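Long-range contacts in phosphorylated carbohydrates phosphatase TM_1254 (Thermotoga maritima msb8, PDB 3KBB), which dephosphorylates sugar phosphates such as erythrose 4-phosphate, fructose 6-phosphate and mannose 6-phosphate with the help of a divalent metal ion, cobalt giving the highest activity: residues A[180-185]-A[201-206]; A[32-37]-A[56-61]. All coordinates share one frame; numbering follows the deposited sequence.

Contact 1 (A[180-185]-A[201-206])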
ATOM      1  N   ARG A 180      11.749  13.278   7.244  1.00 18.72           N
ATOM      2  CA  ARG A 180      10.575  13.877   6.622  1.00 18.61           C
ATOM      3  C   ARG A 180       9.576  12.831   6.131  1.00 18.66           C
ATOM      4  O   ARG A 180       9.556  12.497   4.924  1.00 18.06           O
ATOM      5  CB  ARG A 180      10.920  14.847   5.496  1.00 19.01           C
ATOM      6  CG  ARG A 180      11.916  15.936   5.863  1.00 21.46           C
ATOM      7  CD  ARG A 180      12.009  16.929   4.707  1.00 26.44           C
ATOM      8  NE  ARG A 180      12.897  18.036   5.049  1.00 29.30           N
ATOM      9  CZ  ARG A 180      12.497  19.290   5.279  0.70 30.40           C
ATOM     10  NH1 ARG A 180      11.200  19.623   5.207  0.70 25.42           N
ATOM     11  NH2 ARG A 180      13.413  20.207   5.579  0.70 29.19           N
ATOM     12  N   ILE A 181       8.785  12.305   7.067  1.00 16.33           N
ATOM     13  CA  ILE A 181       7.793  11.257   6.772  1.00 16.38           C
ATOM     14  C   ILE A 181       6.395  11.807   6.983  1.00 17.26           C
ATOM     15  O   ILE A 181       6.097  12.301   8.089  1.00 16.64           O
ATOM     16  CB  ILE A 181       7.992  10.048   7.716  1.00 15.17           C
ATOM     17  CG1 ILE A 181       9.426   9.496   7.567  1.00 15.56           C
ATOM     18  CG2 ILE A 181       6.936   8.933   7.416  1.00 15.64           C
ATOM     19  CD1 ILE A 181       9.802   8.637   8.733  1.00 16.07           C
ATOM     20  N   TYR A 182       5.561  11.784   5.945  1.00 16.21           N
ATOM     21  CA  TYR A 182       4.182  12.237   6.071  1.00 17.26           C
ATOM     22  C   TYR A 182       3.299  11.011   6.199  1.00 17.55           C
ATOM     23  O   TYR A 182       3.491  10.013   5.479  1.00 16.24           O
ATOM     24  CB  TYR A 182       3.759  13.058   4.852  1.00 17.63           C
ATOM     25  CG  TYR A 182       4.405  14.429   4.854  1.00 18.40           C
ATOM     26  CD1 TYR A 182       3.734  15.537   5.398  1.00 20.32           C
ATOM     27  CD2 TYR A 182       5.706  14.605   4.392  1.00 20.12           C
ATOM     28  CE1 TYR A 182       4.348  16.786   5.440  1.00 19.03           C
ATOM     29  CE2 TYR A 182       6.332  15.842   4.410  1.00 17.89           C
ATOM     30  CZ  TYR A 182       5.663  16.938   4.957  1.00 20.21           C
ATOM     31  OH  TYR A 182       6.244  18.188   4.995  1.00 19.45           O
ATOM     32  N   GLY A 183       2.337  11.062   7.112  1.00 17.59           N
ATOM     33  CA  GLY A 183       1.405   9.968   7.251  1.00 17.91           C
ATOM     34  C   GLY A 183       0.160  10.227   6.426  1.00 18.43           C
ATOM     35  O   GLY A 183      -0.529  11.234   6.606  1.00 20.34           O
ATOM     36  N   VAL A 184      -0.147   9.304   5.523  1.00 16.87           N
ATOM     37  CA  VAL A 184      -1.279   9.452   4.604  1.00 18.23           C
ATOM     38  C   VAL A 184      -2.504   8.764   5.174  1.00 19.32           C
ATOM     39  O   VAL A 184      -2.441   7.586   5.522  1.00 19.01           O
ATOM     40  CB  VAL A 184      -0.941   8.856   3.187  1.00 18.61           C
ATOM     41  CG1 VAL A 184      -2.189   8.991   2.272  1.00 19.41           C
ATOM     42  CG2 VAL A 184       0.209   9.647   2.610  1.00 18.00           C
ATOM     43  N   VAL A 185      -3.605   9.513   5.300  1.00 20.42           N
ATOM     44  CA  VAL A 185      -4.773   9.003   6.017  1.00 23.22           C
ATOM     45  C   VAL A 185      -5.989   9.047   5.125  1.00 25.62           C
ATOM     46  O   VAL A 185      -6.012   9.744   4.118  1.00 25.89           O
ATOM     47  CB  VAL A 185      -5.041   9.852   7.297  1.00 23.34           C
ATOM     48  CG1 VAL A 185      -3.942   9.668   8.297  1.00 24.88           C
ATOM     49  CG2 VAL A 185      -5.194  11.293   6.936  1.00 23.10           C
ATOM     50  N   ALA A 201       3.453  15.007  10.010  1.00 18.68           N
ATOM     51  CA  ALA A 201       2.173  15.585   9.720  1.00 16.77           C
ATOM     52  C   ALA A 201       1.330  14.520   9.078  1.00 18.44           C
ATOM     53  O   ALA A 201       1.862  13.587   8.452  1.00 17.93           O
ATOM     54  CB  ALA A 201       2.304  16.796   8.770  1.00 17.04           C
ATOM     55  N   LEU A 202       0.023  14.690   9.201  1.00 17.05           N
ATOM     56  CA  LEU A 202      -0.943  13.845   8.488  1.00 18.60           C
ATOM     57  C   LEU A 202      -1.484  14.556   7.243  1.00 20.13           C
ATOM     58  O   LEU A 202      -1.751  15.791   7.263  1.00 20.77           O
ATOM     59  CB  LEU A 202      -2.104  13.477   9.405  1.00 18.28           C
ATOM     60  CG  LEU A 202      -1.767  12.794  10.746  1.00 20.56           C
ATOM     61  CD1 LEU A 202      -3.033  12.519  11.515  1.00 20.64           C
ATOM     62  CD2 LEU A 202      -1.012  11.461  10.454  1.00 19.89           C
ATOM     63  N   VAL A 203      -1.659  13.799   6.161  1.00 19.01           N
ATOM     64  CA  VAL A 203      -2.246  14.341   4.947  1.00 20.38           C
ATOM     65  C   VAL A 203      -3.167  13.348   4.261  1.00 20.85           C
ATOM     66  O   VAL A 203      -2.906  12.153   4.310  1.00 21.68           O
ATOM     67  CB  VAL A 203      -1.170  14.744   3.928  1.00 21.18           C
ATOM     68  CG1 VAL A 203      -0.480  15.984   4.413  1.00 22.71           C
ATOM     69  CG2 VAL A 203      -0.200  13.546   3.679  1.00 19.54           C
ATOM     70  N   LYS A 204      -4.220  13.843   3.608  1.00 21.89           N
ATOM     71  CA  LYS A 204      -5.025  13.000   2.689  1.00 23.63           C
ATOM     72  C   LYS A 204      -4.287  12.922   1.341  1.00 22.74           C
ATOM     73  O   LYS A 204      -3.457  13.769   1.037  1.00 22.48           O
ATOM     74  CB  LYS A 204      -6.434  13.602   2.498  1.00 24.39           C
ATOM     75  CG  LYS A 204      -7.243  13.699   3.802  1.00 27.69           C
ATOM     76  CD  LYS A 204      -8.670  14.183   3.576  0.50 26.37           C
ATOM     77  CE  LYS A 204      -8.764  15.707   3.603  0.50 31.21           C
ATOM     78  NZ  LYS A 204      -8.718  16.310   4.989  0.50 31.21           N
ATOM     79  N   PRO A 205      -4.539  11.879   0.546  1.00 23.87           N
ATOM     80  CA  PRO A 205      -3.868  11.757  -0.749  1.00 24.37           C
ATOM     81  C   PRO A 205      -3.975  13.036  -1.576  1.00 24.70           C
ATOM     82  O   PRO A 205      -2.983  13.465  -2.163  1.00 24.84           O
ATOM     83  CB  PRO A 205      -4.659  10.633  -1.420  1.00 24.38           C
ATOM     84  CG  PRO A 205      -4.974   9.747  -0.251  1.00 24.75           C
ATOM     85  CD  PRO A 205      -5.387  10.705   0.824  1.00 23.61           C
ATOM     86  N   GLU A 206      -5.160  13.647  -1.582  1.00 26.10           N
ATOM     87  CA  GLU A 206      -5.402  14.921  -2.290  1.00 27.12           C
ATOM     88  C   GLU A 206      -4.548  16.061  -1.800  1.00 26.69           C
ATOM     89  O   GLU A 206      -4.425  17.047  -2.497  1.00 28.32           O
ATOM     90  CB  GLU A 206      -6.855  15.418  -2.113  1.00 28.42           C
ATOM     91  CG  GLU A 206      -7.905  14.384  -2.251  1.00 32.51           C
ATOM     92  CD  GLU A 206      -8.189  13.722  -0.927  1.00 33.34           C
ATOM     93  OE1 GLU A 206      -8.883  14.340  -0.083  1.00 38.01           O
ATOM     94  OE2 GLU A 206      -7.737  12.582  -0.743  1.00 30.78           O
TER
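V184 meets P205 because its CG1 is swung opposite the backbone N (chi1 178°), which carries that methyl to 3.8 Å from P205 CG, while V184 CG2 turns to V203 CG2 at 4.1 Å. In V203, with CG1 opposite the carbonyl carbon (chi1 -72°), CG2 is left between the backbone N and that carbon, near G183 O as well as V184 CG2. On the same face the ring of Y182 lies obliquely to the methyl of A201, CD1 to CB 3.9 Å; it also meets the ring of F163 on strand 160-164 and touches helix 208-215. L202 points to the other face, beside G183, which has no side chain, and its CD2 comes to 4.1 Å from V185 CG1, the two side chains crossing at about a right angle. Three backbone hydrogen bonds join the segments: G183 N to A201 O (2.9 Å), V203 N to G183 O (2.8 Å) and V185 N to V203 O (2.9 Å). V203 thus bonds to G183 and to V185, just past the strand end, in the staggered pattern of parallel strands. Connected through helix 192-196, strands 181-184 and 201-203 form a beta-alpha-beta unit at one margin of the HAD superfamily's Rossmann-like parallel sheet.

Contact 2 (A[32-37]-A[56-61])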
ATOM      1  N   LYS A  32     -22.828 -19.156  -0.703  1.00 22.26           N
ATOM      2  CA  LYS A  32     -22.821 -18.710   0.676  1.00 21.84           C
ATOM      3  C   LYS A  32     -22.929 -17.178   0.826  1.00 21.26           C
ATOM      4  O   LYS A  32     -22.360 -16.433   0.017  1.00 20.28           O
ATOM      5  CB  LYS A  32     -21.543 -19.154   1.447  1.00 22.02           C
ATOM      6  CG  LYS A  32     -21.171 -20.643   1.349  1.00 23.66           C
ATOM      7  CD  LYS A  32     -22.326 -21.536   1.890  1.00 25.01           C
ATOM      8  CE  LYS A  32     -21.895 -23.016   1.978  1.00 26.75           C
ATOM      9  NZ  LYS A  32     -23.028 -23.838   2.490  1.00 28.62           N
ATOM     10  N   PRO A  33     -23.654 -16.736   1.871  1.00 21.37           N
ATOM     11  CA  PRO A  33     -23.769 -15.332   2.188  1.00 22.13           C
ATOM     12  C   PRO A  33     -22.508 -14.862   2.933  1.00 23.08           C
ATOM     13  O   PRO A  33     -21.681 -15.683   3.391  1.00 22.68           O
ATOM     14  CB  PRO A  33     -25.003 -15.301   3.120  1.00 21.37           C
ATOM     15  CG  PRO A  33     -24.909 -16.629   3.881  1.00 22.40           C
ATOM     16  CD  PRO A  33     -24.388 -17.587   2.842  1.00 21.45           C
ATOM     17  N   TYR A  34     -22.365 -13.549   3.066  1.00 24.08           N
ATOM     18  CA  TYR A  34     -21.219 -12.981   3.742  1.00 25.58           C
ATOM     19  C   TYR A  34     -21.598 -11.606   4.290  1.00 27.25           C
ATOM     20  O   TYR A  34     -22.229 -10.819   3.587  1.00 28.38           O
ATOM     21  CB  TYR A  34     -20.075 -12.843   2.739  1.00 26.25           C
ATOM     22  CG  TYR A  34     -18.731 -12.499   3.333  1.00 26.20           C
ATOM     23  CD1 TYR A  34     -18.209 -13.235   4.400  1.00 26.89           C
ATOM     24  CD2 TYR A  34     -17.959 -11.448   2.807  1.00 26.52           C
ATOM     25  CE1 TYR A  34     -16.950 -12.927   4.941  1.00 26.66           C
ATOM     26  CE2 TYR A  34     -16.701 -11.129   3.345  1.00 26.46           C
ATOM     27  CZ  TYR A  34     -16.210 -11.884   4.408  1.00 27.80           C
ATOM     28  OH  TYR A  34     -14.983 -11.630   4.952  1.00 26.89           O
ATOM     29  N   THR A  35     -21.234 -11.335   5.541  1.00 27.95           N
ATOM     30  CA  THR A  35     -21.613 -10.072   6.200  1.00 29.28           C
ATOM     31  C   THR A  35     -20.402  -9.158   6.433  1.00 29.90           C
ATOM     32  O   THR A  35     -19.269  -9.625   6.565  1.00 29.56           O
ATOM     33  CB  THR A  35     -22.314 -10.311   7.548  1.00 29.39           C
ATOM     34  OG1 THR A  35     -21.386 -10.864   8.491  1.00 28.96           O
ATOM     35  CG2 THR A  35     -23.524 -11.226   7.394  1.00 29.28           C
ATOM     36  N   GLU A  36     -20.653  -7.845   6.489  1.00 30.76           N
ATOM     37  CA  GLU A  36     -19.580  -6.891   6.862  1.00 31.44           C
ATOM     38  C   GLU A  36     -19.107  -7.086   8.304  1.00 30.46           C
ATOM     39  O   GLU A  36     -17.941  -6.924   8.587  1.00 30.46           O
ATOM     40  CB  GLU A  36     -19.992  -5.436   6.594  1.00 32.05           C
ATOM     41  CG  GLU A  36     -20.249  -5.189   5.118  1.00 34.76           C
ATOM     42  CD  GLU A  36     -19.694  -3.868   4.610  0.50 36.81           C
ATOM     43  OE1 GLU A  36     -19.455  -2.950   5.428  0.50 38.84           O
ATOM     44  OE2 GLU A  36     -19.506  -3.746   3.382  0.50 36.37           O
ATOM     45  N   ASP A  37     -20.017  -7.458   9.199  1.00 30.09           N
ATOM     46  CA  ASP A  37     -19.662  -7.778  10.576  1.00 30.24           C
ATOM     47  C   ASP A  37     -18.619  -8.889  10.671  1.00 29.25           C
ATOM     48  O   ASP A  37     -17.638  -8.740  11.399  1.00 29.47           O
ATOM     49  CB  ASP A  37     -20.899  -8.125  11.401  1.00 31.07           C
ATOM     50  CG  ASP A  37     -21.665  -6.880  11.865  1.00 35.17           C
ATOM     51  OD1 ASP A  37     -21.302  -5.739  11.486  1.00 38.90           O
ATOM     52  OD2 ASP A  37     -22.642  -7.047  12.616  1.00 40.16           O
ATOM     53  N   GLU A  56     -13.844 -22.037   6.688  1.00 30.03           N
ATOM     54  CA  GLU A  56     -14.585 -22.784   7.713  1.00 29.33           C
ATOM     55  C   GLU A  56     -15.762 -21.992   8.296  1.00 29.24           C
ATOM     56  O   GLU A  56     -16.811 -22.573   8.596  1.00 28.98           O
ATOM     57  CB  GLU A  56     -13.672 -23.259   8.853  1.00 29.86           C
ATOM     58  CG  GLU A  56     -12.563 -24.199   8.401  1.00 31.09           C
ATOM     59  CD  GLU A  56     -13.069 -25.547   7.862  1.00 32.35           C
ATOM     60  OE1 GLU A  56     -14.264 -25.902   8.057  1.00 30.12           O
ATOM     61  OE2 GLU A  56     -12.252 -26.268   7.260  1.00 35.51           O
ATOM     62  N   ALA A  57     -15.586 -20.686   8.467  1.00 28.27           N
ATOM     63  CA  ALA A  57     -16.670 -19.840   8.958  1.00 28.61           C
ATOM     64  C   ALA A  57     -17.900 -19.970   8.044  1.00 28.68           C
ATOM     65  O   ALA A  57     -19.048 -19.987   8.525  1.00 29.30           O
ATOM     66  CB  ALA A  57     -16.218 -18.392   9.036  1.00 28.73           C
ATOM     67  N   LEU A  58     -17.651 -20.054   6.743  1.00 27.75           N
ATOM     68  CA  LEU A  58     -18.699 -20.098   5.726  1.00 28.69           C
ATOM     69  C   LEU A  58     -19.162 -21.522   5.404  1.00 28.71           C
ATOM     70  O   LEU A  58     -19.993 -21.735   4.504  1.00 28.09           O
ATOM     71  CB  LEU A  58     -18.198 -19.410   4.465  1.00 28.79           C
ATOM     72  CG  LEU A  58     -17.933 -17.894   4.614  1.00 30.60           C
ATOM     73  CD1 LEU A  58     -17.556 -17.363   3.271  1.00 32.70           C
ATOM     74  CD2 LEU A  58     -19.147 -17.147   5.150  1.00 31.24           C
ATOM     75  N   GLU A  59     -18.599 -22.494   6.125  1.00 29.29           N
ATOM     76  CA  GLU A  59     -18.957 -23.909   5.959  1.00 31.21           C
ATOM     77  C   GLU A  59     -18.773 -24.401   4.531  1.00 30.58           C
ATOM     78  O   GLU A  59     -19.568 -25.204   4.010  1.00 30.75           O
ATOM     79  CB  GLU A  59     -20.384 -24.147   6.464  1.00 31.41           C
ATOM     80  CG  GLU A  59     -20.548 -23.807   7.944  1.00 34.35           C
ATOM     81  CD  GLU A  59     -21.980 -23.928   8.442  1.00 35.17           C
ATOM     82  OE1 GLU A  59     -22.889 -24.230   7.632  1.00 39.19           O
ATOM     83  OE2 GLU A  59     -22.188 -23.706   9.652  1.00 40.64           O
ATOM     84  N   ILE A  60     -17.724 -23.895   3.887  1.00 30.19           N
ATOM     85  CA  ILE A  60     -17.387 -24.267   2.530  1.00 30.45           C
ATOM     86  C   ILE A  60     -16.624 -25.592   2.528  1.00 31.87           C
ATOM     87  O   ILE A  60     -15.691 -25.783   3.310  1.00 31.50           O
ATOM     88  CB  ILE A  60     -16.575 -23.150   1.836  1.00 30.58           C
ATOM     89  CG1 ILE A  60     -17.512 -21.969   1.541  1.00 29.36           C
ATOM     90  CG2 ILE A  60     -15.947 -23.671   0.548  1.00 29.56           C
ATOM     91  CD1 ILE A  60     -16.829 -20.642   1.206  1.00 29.71           C
ATOM     92  N   LYS A  61     -17.057 -26.495   1.658  1.00 32.91           N
ATOM     93  CA  LYS A  61     -16.455 -27.818   1.569  1.00 34.86           C
ATOM     94  C   LYS A  61     -15.670 -27.853   0.269  1.00 35.26           C
ATOM     95  O   LYS A  61     -16.212 -28.129  -0.798  1.00 36.16           O
ATOM     96  CB  LYS A  61     -17.525 -28.921   1.632  1.00 34.72           C
ATOM     97  CG  LYS A  61     -18.520 -28.803   2.810  1.00 34.09           C
ATOM     98  CD  LYS A  61     -17.827 -28.947   4.158  1.00 35.71           C
ATOM     99  CE  LYS A  61     -18.783 -28.718   5.338  1.00 37.59           C
ATOM    100  NZ  LYS A  61     -18.016 -28.309   6.575  1.00 38.00           N
TER
HETATM  101  O   HOH W   1     -21.861 -26.176   3.339  1.00 38.41           O
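This is a surface contact between two connecting segments of the helical cap of a HAD phosphatase: residues 32-35, running into helix 36-42, pack against residues 58-60, just past the C-terminal end of helix 47-57. That helix closes in a Schellman motif, E59 taking positive phi (57°) and returning its N to E56 O at 3.1 Å, and the turn presents L58 and the carbonyls of L58 and E59 to the other segment. L58 CD2 reaches the backbone O of P33 at 3.4 Å and also approaches CD1 of the Y34 ring, the two side chains crossing at about a right angle. Y34 is held from elsewhere as well: its hydroxyl is hydrogen-bonded to H39 ND1, and its ring lies nearly parallel to that of F20 in helix 19-29. K32 leaves its backbone with a bend at chi2 (-59°) and then runs extended along the turn, its CG 3.9 Å from I60 CG1 and its CE 3.4 Å from L58 O. At its end a water bridges K32 NZ and E59 O. An alanine in place of K32 would probably leave the L58 carbonyl and I60 CG1 less covered and this water without its lysine partner. The water accepts from K32 NZ at 2.7 Å and donates to E59 O at 2.6 Å.

In the fold
Contacts 1 and 2 illustrate how bonding chemistry follows position in a fold. The pairing of 180-185 with 201-206 is largely buried within the core domain, and V184 comes within about 7 Å of D7, the probable nucleophile, side chain to side chain. The pairing of 32-37 with 56-61 lies at the surface of the cap, away from that site. They share no helix or strand; the centres of contact 1 and contact 2 are 36 Å apart. In contact 1 direct backbone hydrogen bonds set the strand register and apolar side chains pack on the sheet faces; in contact 2 van der Waals packing of side chains on one another and on carbonyls, with one water bridge, does the joining, over roughly half the buried area (232 against 448 Å²).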